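Local coordinates for glycoside hydrolase family protein (Novosphingobium sp. PP1Y, PDB 6Q2F) that is an alpha-L-rhamnosidase, a glycoside hydrolase that probably cleaves terminal alpha-L-rhamnose from glycosides, at residues Val497-Glu509 / Asp577-Met591. Residues are numbered along the deposited sequence; the frame is centred on the assembly and turned at random.
With NA (sodium ion), chain B.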
loop_
_atom_site.group_PDB
_atom_site.type_symbol
_atom_site.label_atom_id
_atom_site.label_comp_id
_atom_site.label_asym_id
_atom_site.label_seq_id
_atom_site.Cartn_x
_atom_site.Cartn_y
_atom_site.Cartn_z
ATOM N N VAL A 497 4.151 -21.518 -13.900
ATOM C CA VAL A 497 3.643 -20.207 -13.493
ATOM C C VAL A 497 2.214 -20.397 -12.981
ATOM O O VAL A 497 1.323 -20.803 -13.730
ATOM C CB VAL A 497 3.698 -19.202 -14.649
ATOM C CG1 VAL A 497 3.226 -17.825 -14.192
ATOM C CG2 VAL A 497 5.109 -19.103 -15.208
ATOM N N ARG A 498 2.004 -20.153 -11.686
ATOM C CA ARG A 498 0.697 -20.360 -11.080
ATOM C C ARG A 498 -0.053 -19.066 -10.870
ATOM O O ARG A 498 -1.252 -19.107 -10.577
ATOM C CB ARG A 498 0.818 -21.052 -9.709
ATOM C CG ARG A 498 1.662 -22.336 -9.731
ATOM C CD ARG A 498 1.056 -23.337 -10.712
ATOM N NE ARG A 498 -0.370 -23.499 -10.480
ATOM C CZ ARG A 498 -0.894 -24.246 -9.510
ATOM N NH1 ARG A 498 -0.100 -24.894 -8.659
ATOM N NH2 ARG A 498 -2.215 -24.323 -9.375
ATOM N N ALA A 499 0.624 -17.923 -10.959
ATOM C CA ALA A 499 -0.020 -16.725 -10.468
ATOM C C ALA A 499 0.506 -15.500 -11.168
ATOM O O ALA A 499 1.632 -15.478 -11.685
ATOM C CB ALA A 499 0.183 -16.569 -8.939
ATOM N N LEU A 500 -0.314 -14.465 -11.115
ATOM C CA LEU A 500 -0.049 -13.147 -11.653
ATOM C C LEU A 500 0.001 -12.181 -10.484
ATOM O O LEU A 500 -0.757 -12.326 -9.525
ATOM C CB LEU A 500 -1.175 -12.742 -12.606
ATOM C CG LEU A 500 -0.968 -12.174 -13.995
ATOM C CD1 LEU A 500 0.138 -12.914 -14.731
ATOM C CD2 LEU A 500 -2.317 -12.332 -14.718
ATOM N N LEU A 501 0.882 -11.202 -10.550
ATOM C CA LEU A 501 0.959 -10.182 -9.518
ATOM C C LEU A 501 0.679 -8.838 -10.165
ATOM O O LEU A 501 1.357 -8.469 -11.131
ATOM C CB LEU A 501 2.335 -10.173 -8.844
ATOM C CG LEU A 501 2.655 -8.863 -8.117
ATOM C CD1 LEU A 501 1.743 -8.714 -6.913
ATOM C CD2 LEU A 501 4.095 -8.883 -7.627
ATOM N N THR A 502 -0.329 -8.115 -9.655
ATOM C CA THR A 502 -0.523 -6.719 -10.028
ATOM C C THR A 502 0.105 -5.895 -8.911
ATOM O O THR A 502 -0.444 -5.802 -7.808
ATOM C CB THR A 502 -2.002 -6.359 -10.254
ATOM O OG1 THR A 502 -2.766 -6.607 -9.070
ATOM C CG2 THR A 502 -2.602 -7.161 -11.402
ATOM N N ASP A 503 1.296 -5.371 -9.186
ATOM C CA ASP A 503 2.033 -4.528 -8.260
ATOM C C ASP A 503 1.221 -3.264 -7.968
ATOM O O ASP A 503 0.238 -2.955 -8.651
ATOM C CB ASP A 503 3.381 -4.171 -8.880
ATOM C CG ASP A 503 4.450 -3.866 -7.850
ATOM O OD1 ASP A 503 4.111 -3.748 -6.645
ATOM O OD2 ASP A 503 5.620 -3.736 -8.257
ATOM N N SER A 504 1.639 -2.530 -6.935
ATOM C CA SER A 504 0.932 -1.300 -6.577
ATOM C C SER A 504 1.004 -0.310 -7.738
ATOM O O SER A 504 1.998 -0.250 -8.465
ATOM C CB SER A 504 1.532 -0.698 -5.304
ATOM O OG SER A 504 2.918 -0.530 -5.469
ATOM N N ILE A 505 -0.073 0.460 -7.936
ATOM C CA ILE A 505 -0.277 1.162 -9.201
ATOM C C ILE A 505 0.109 2.627 -9.074
ATOM O O ILE A 505 -0.250 3.301 -8.105
ATOM C CB ILE A 505 -1.724 1.016 -9.708
ATOM C CG1 ILE A 505 -1.811 1.575 -11.130
ATOM C CG2 ILE A 505 -2.717 1.725 -8.806
ATOM C CD1 ILE A 505 -3.096 1.080 -11.879
ATOM N N GLU A 506 0.872 3.106 -10.053
ATOM C CA GLU A 506 1.202 4.523 -10.184
ATOM C C GLU A 506 1.456 4.772 -11.670
ATOM O O GLU A 506 2.556 4.513 -12.162
ATOM C CB GLU A 506 2.409 4.894 -9.333
ATOM C CG GLU A 506 2.686 6.380 -9.280
ATOM C CD GLU A 506 3.990 6.691 -8.563
ATOM O OE1 GLU A 506 4.486 5.831 -7.803
ATOM O OE2 GLU A 506 4.524 7.802 -8.775
ATOM N N VAL A 507 0.423 5.250 -12.377
ATOM C CA VAL A 507 0.474 5.394 -13.830
ATOM C C VAL A 507 0.050 6.794 -14.261
ATOM O O VAL A 507 -0.246 7.024 -15.438
ATOM C CB VAL A 507 -0.393 4.324 -14.517
ATOM C CG1 VAL A 507 0.173 2.931 -14.247
ATOM C CG2 VAL A 507 -1.877 4.426 -14.064
ATOM N N GLY A 508 0.029 7.742 -13.328
ATOM C CA GLY A 508 -0.397 9.094 -13.657
ATOM C C GLY A 508 -1.901 9.261 -13.538
ATOM O O GLY A 508 -2.619 8.371 -13.075
ATOM N N GLU A 509 -2.392 10.422 -13.983
ATOM C CA GLU A 509 -3.773 10.828 -13.712
ATOM C C GLU A 509 -4.554 10.838 -15.018
ATOM O O GLU A 509 -4.518 11.821 -15.760
ATOM C CB GLU A 509 -3.815 12.199 -13.037
ATOM C CG GLU A 509 -2.927 12.325 -11.778
ATOM C CD GLU A 509 -3.097 11.140 -10.829
ATOM O OE1 GLU A 509 -4.234 10.660 -10.677
ATOM O OE2 GLU A 509 -2.077 10.686 -10.262
ATOM N N ASP A 577 -6.271 -20.391 -15.638
ATOM C CA ASP A 577 -5.926 -21.202 -14.460
ATOM C C ASP A 577 -4.857 -20.550 -13.591
ATOM O O ASP A 577 -4.102 -21.241 -12.911
ATOM C CB ASP A 577 -5.470 -22.613 -14.855
ATOM C CG ASP A 577 -6.525 -23.377 -15.607
ATOM O OD1 ASP A 577 -7.693 -23.335 -15.191
ATOM O OD2 ASP A 577 -6.173 -24.018 -16.616
ATOM N N LEU A 578 -4.784 -19.229 -13.617
ATOM C CA LEU A 578 -3.861 -18.476 -12.787
ATOM C C LEU A 578 -4.608 -17.827 -11.623
ATOM O O LEU A 578 -5.785 -17.472 -11.738
ATOM C CB LEU A 578 -3.161 -17.391 -13.611
ATOM C CG LEU A 578 -2.277 -17.869 -14.779
ATOM C CD1 LEU A 578 -1.888 -16.708 -15.701
ATOM C CD2 LEU A 578 -1.006 -18.519 -14.227
ATOM N N LYS A 579 -3.906 -17.665 -10.500
ATOM C CA LYS A 579 -4.382 -16.834 -9.400
ATOM C C LYS A 579 -3.780 -15.439 -9.509
ATOM O O LYS A 579 -2.782 -15.220 -10.194
ATOM C CB LYS A 579 -4.020 -17.452 -8.049
ATOM C CG LYS A 579 -4.501 -18.861 -7.847
ATOM C CD LYS A 579 -4.007 -19.425 -6.514
ATOM C CE LYS A 579 -4.129 -20.951 -6.464
ATOM N NZ LYS A 579 -3.038 -21.645 -7.236
ATOM N N VAL A 580 -4.407 -14.488 -8.824
ATOM C CA VAL A 580 -3.954 -13.094 -8.820
ATOM C C VAL A 580 -3.603 -12.689 -7.397
ATOM O O VAL A 580 -4.464 -12.737 -6.505
ATOM C CB VAL A 580 -5.008 -12.149 -9.401
ATOM C CG1 VAL A 580 -4.480 -10.709 -9.441
ATOM C CG2 VAL A 580 -5.374 -12.617 -10.761
ATOM N N TYR A 581 -2.338 -12.321 -7.186
ATOM C CA TYR A 581 -1.920 -11.498 -6.056
ATOM C C TYR A 581 -2.158 -10.036 -6.419
ATOM O O TYR A 581 -1.658 -9.562 -7.445
ATOM C CB TYR A 581 -0.442 -11.703 -5.746
ATOM C CG TYR A 581 -0.090 -13.013 -5.114
ATOM C CD1 TYR A 581 0.077 -14.150 -5.877
ATOM C CD2 TYR A 581 0.124 -13.099 -3.738
ATOM C CE1 TYR A 581 0.404 -15.348 -5.286
ATOM C CE2 TYR A 581 0.476 -14.265 -3.145
ATOM C CZ TYR A 581 0.617 -15.392 -3.907
ATOM O OH TYR A 581 0.948 -16.563 -3.288
ATOM N N GLY A 582 -2.893 -9.313 -5.582
ATOM C CA GLY A 582 -3.316 -7.986 -6.004
ATOM C C GLY A 582 -3.044 -6.908 -4.972
ATOM O O GLY A 582 -3.700 -6.849 -3.928
ATOM N N GLU A 583 -2.081 -6.044 -5.274
ATOM C CA GLU A 583 -1.862 -4.855 -4.474
ATOM C C GLU A 583 -2.767 -3.756 -5.001
ATOM O O GLU A 583 -3.437 -3.912 -6.020
ATOM C CB GLU A 583 -0.393 -4.421 -4.518
ATOM C CG GLU A 583 0.563 -5.383 -3.898
ATOM C CD GLU A 583 1.978 -4.795 -3.729
ATOM O OE1 GLU A 583 2.236 -3.667 -4.204
ATOM O OE2 GLU A 583 2.818 -5.476 -3.118
ATOM N N ALA A 584 -2.770 -2.624 -4.316
ATOM C CA ALA A 584 -3.593 -1.505 -4.741
ATOM C C ALA A 584 -2.806 -0.204 -4.752
ATOM O O ALA A 584 -1.828 -0.076 -5.489
ATOM C CB ALA A 584 -4.840 -1.401 -3.851
ATOM N N LEU A 585 -3.261 0.795 -4.006
ATOM C CA LEU A 585 -2.600 2.099 -3.893
ATOM C C LEU A 585 -1.313 2.116 -3.096
ATOM O O LEU A 585 -0.353 2.671 -3.522
ATOM C CB LEU A 585 -3.558 3.190 -3.420
ATOM C CG LEU A 585 -4.886 3.296 -4.143
ATOM C CD1 LEU A 585 -5.803 4.295 -3.497
ATOM C CD2 LEU A 585 -4.696 3.609 -5.587
ATOM N N GLU A 586 -1.349 1.469 -1.944
ATOM C CA GLU A 586 -0.200 1.303 -1.045
ATOM C C GLU A 586 0.205 2.592 -0.345
ATOM O O GLU A 586 0.275 2.627 0.891
ATOM C CB GLU A 586 1.026 0.718 -1.774
ATOM C CG GLU A 586 2.218 0.481 -0.818
ATOM C CD GLU A 586 3.440 -0.111 -1.499
ATOM O OE1 GLU A 586 4.515 0.494 -1.353
ATOM O OE2 GLU A 586 3.332 -1.163 -2.159
ATOM N N ASP A 587 0.475 3.646 -1.114
ATOM C CA ASP A 587 1.144 4.851 -0.617
ATOM C C ASP A 587 0.261 6.071 -0.882
ATOM O O ASP A 587 0.212 6.578 -2.010
ATOM C CB ASP A 587 2.521 4.994 -1.277
ATOM C CG ASP A 587 3.359 6.120 -0.688
ATOM O OD1 ASP A 587 2.942 6.731 0.313
ATOM O OD2 ASP A 587 4.459 6.377 -1.231
ATOM N N HIS A 588 -0.413 6.547 0.171
ATOM C CA HIS A 588 -1.306 7.721 0.118
ATOM C C HIS A 588 -2.284 7.547 -1.046
ATOM O O HIS A 588 -2.959 6.513 -1.136
ATOM C CB HIS A 588 -0.472 8.981 0.071
ATOM C CG HIS A 588 0.351 9.193 1.296
ATOM N ND1 HIS A 588 1.555 8.557 1.501
ATOM C CD2 HIS A 588 0.139 9.960 2.390
ATOM C CE1 HIS A 588 2.057 8.932 2.664
ATOM N NE2 HIS A 588 1.217 9.781 3.225
ATOM N N ARG A 589 -2.389 8.511 -1.962
ATOM C CA ARG A 589 -3.447 8.527 -2.964
ATOM C C ARG A 589 -2.830 8.849 -4.315
ATOM O O ARG A 589 -2.890 9.992 -4.789
ATOM C CB ARG A 589 -4.544 9.524 -2.579
ATOM C CG ARG A 589 -5.796 9.433 -3.479
ATOM C CD ARG A 589 -6.919 10.330 -2.985
ATOM N NE ARG A 589 -8.208 9.871 -3.504
ATOM C CZ ARG A 589 -9.386 10.400 -3.192
ATOM N NH1 ARG A 589 -9.464 11.433 -2.354
ATOM N NH2 ARG A 589 -10.490 9.887 -3.723
ATOM N N PRO A 590 -2.202 7.862 -4.957
ATOM C CA PRO A 590 -1.521 8.133 -6.231
ATOM C C PRO A 590 -2.482 8.337 -7.393
ATOM O O PRO A 590 -2.107 8.974 -8.382
ATOM C CB PRO A 590 -0.659 6.882 -6.437
ATOM C CG PRO A 590 -1.412 5.821 -5.736
ATOM C CD PRO A 590 -2.043 6.468 -4.535
HETATM N N MSE A 591 -3.703 7.810 -7.302
HETATM C CA MSE A 591 -4.721 8.008 -8.338
HETATM C C MSE A 591 -6.097 7.754 -7.732
HETATM O O MSE A 591 -6.193 7.348 -6.572
HETATM C CB MSE A 591 -4.503 7.072 -9.513
HETATM C CG MSE A 591 -4.742 5.620 -9.141
HETATM SE SE MSE A 591 -4.499 4.316 -10.560
HETATM C CE MSE A 591 -5.865 4.874 -11.837
HETATM NA NA NA B . 4.249 -2.297 -4.047
HETATM O O HOH W 1 -2.882 -21.376 -10.226
HETATM O O HOH W 2 -4.590 -23.736 -11.140
HETATM O O HOH W 3 -2.420 -3.115 -8.265
HETATM O O HOH W 4 1.149 3.295 -5.940
HETATM O O HOH W 5 0.115 8.127 -10.531
#
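L500 gives its N-H to K579 O (2.7 Å) and takes that of Y581 on its carbonyl, so 497-502 and 579-582, neighbouring strands of a (beta/alpha)8 barrel, share a parallel ladder. T502 N to Y581 O and E583 N to T502 O extend it, and I505 N ends on A584 O (3.1 Å). T502 OG1 lies 3.4 Å from G582 CA; helix 543-575, linking the strands, packs on T502 in a beta-alpha-beta unit. On the other face, A499 CB meets the edge of the Y581 ring, whose hydroxyl is hydrogen-bonded to E127. Just after T502 and G582, at the barrel's C-terminal end, carboxylates gather round a sodium ion: E583 OE1 and E586 OE2 bind at 2.4 Å, S504 OG at 2.6 Å, D503 OD1 more loosely at 3.0 Å, and E644 completes the site. With chi1 54°, the S504 hydroxyl sits between its N and carbonyl carbon, turned to the metal. S504 N donates to D503 OD1 from above the carboxylate plane and weakly to E583 OE1. An asparagine in place of D503 would probably weaken the hold on sodium, leaving less negative charge to balance it. Water 4 bridges I505 O and L585 O, while selenomethionine M591 lays SE against I505 CG2 (3.6 Å). D503 OD1 and E583 OE1, 3.1 Å apart, would probably repel each other without the cation, so sodium likely ties the two segments together.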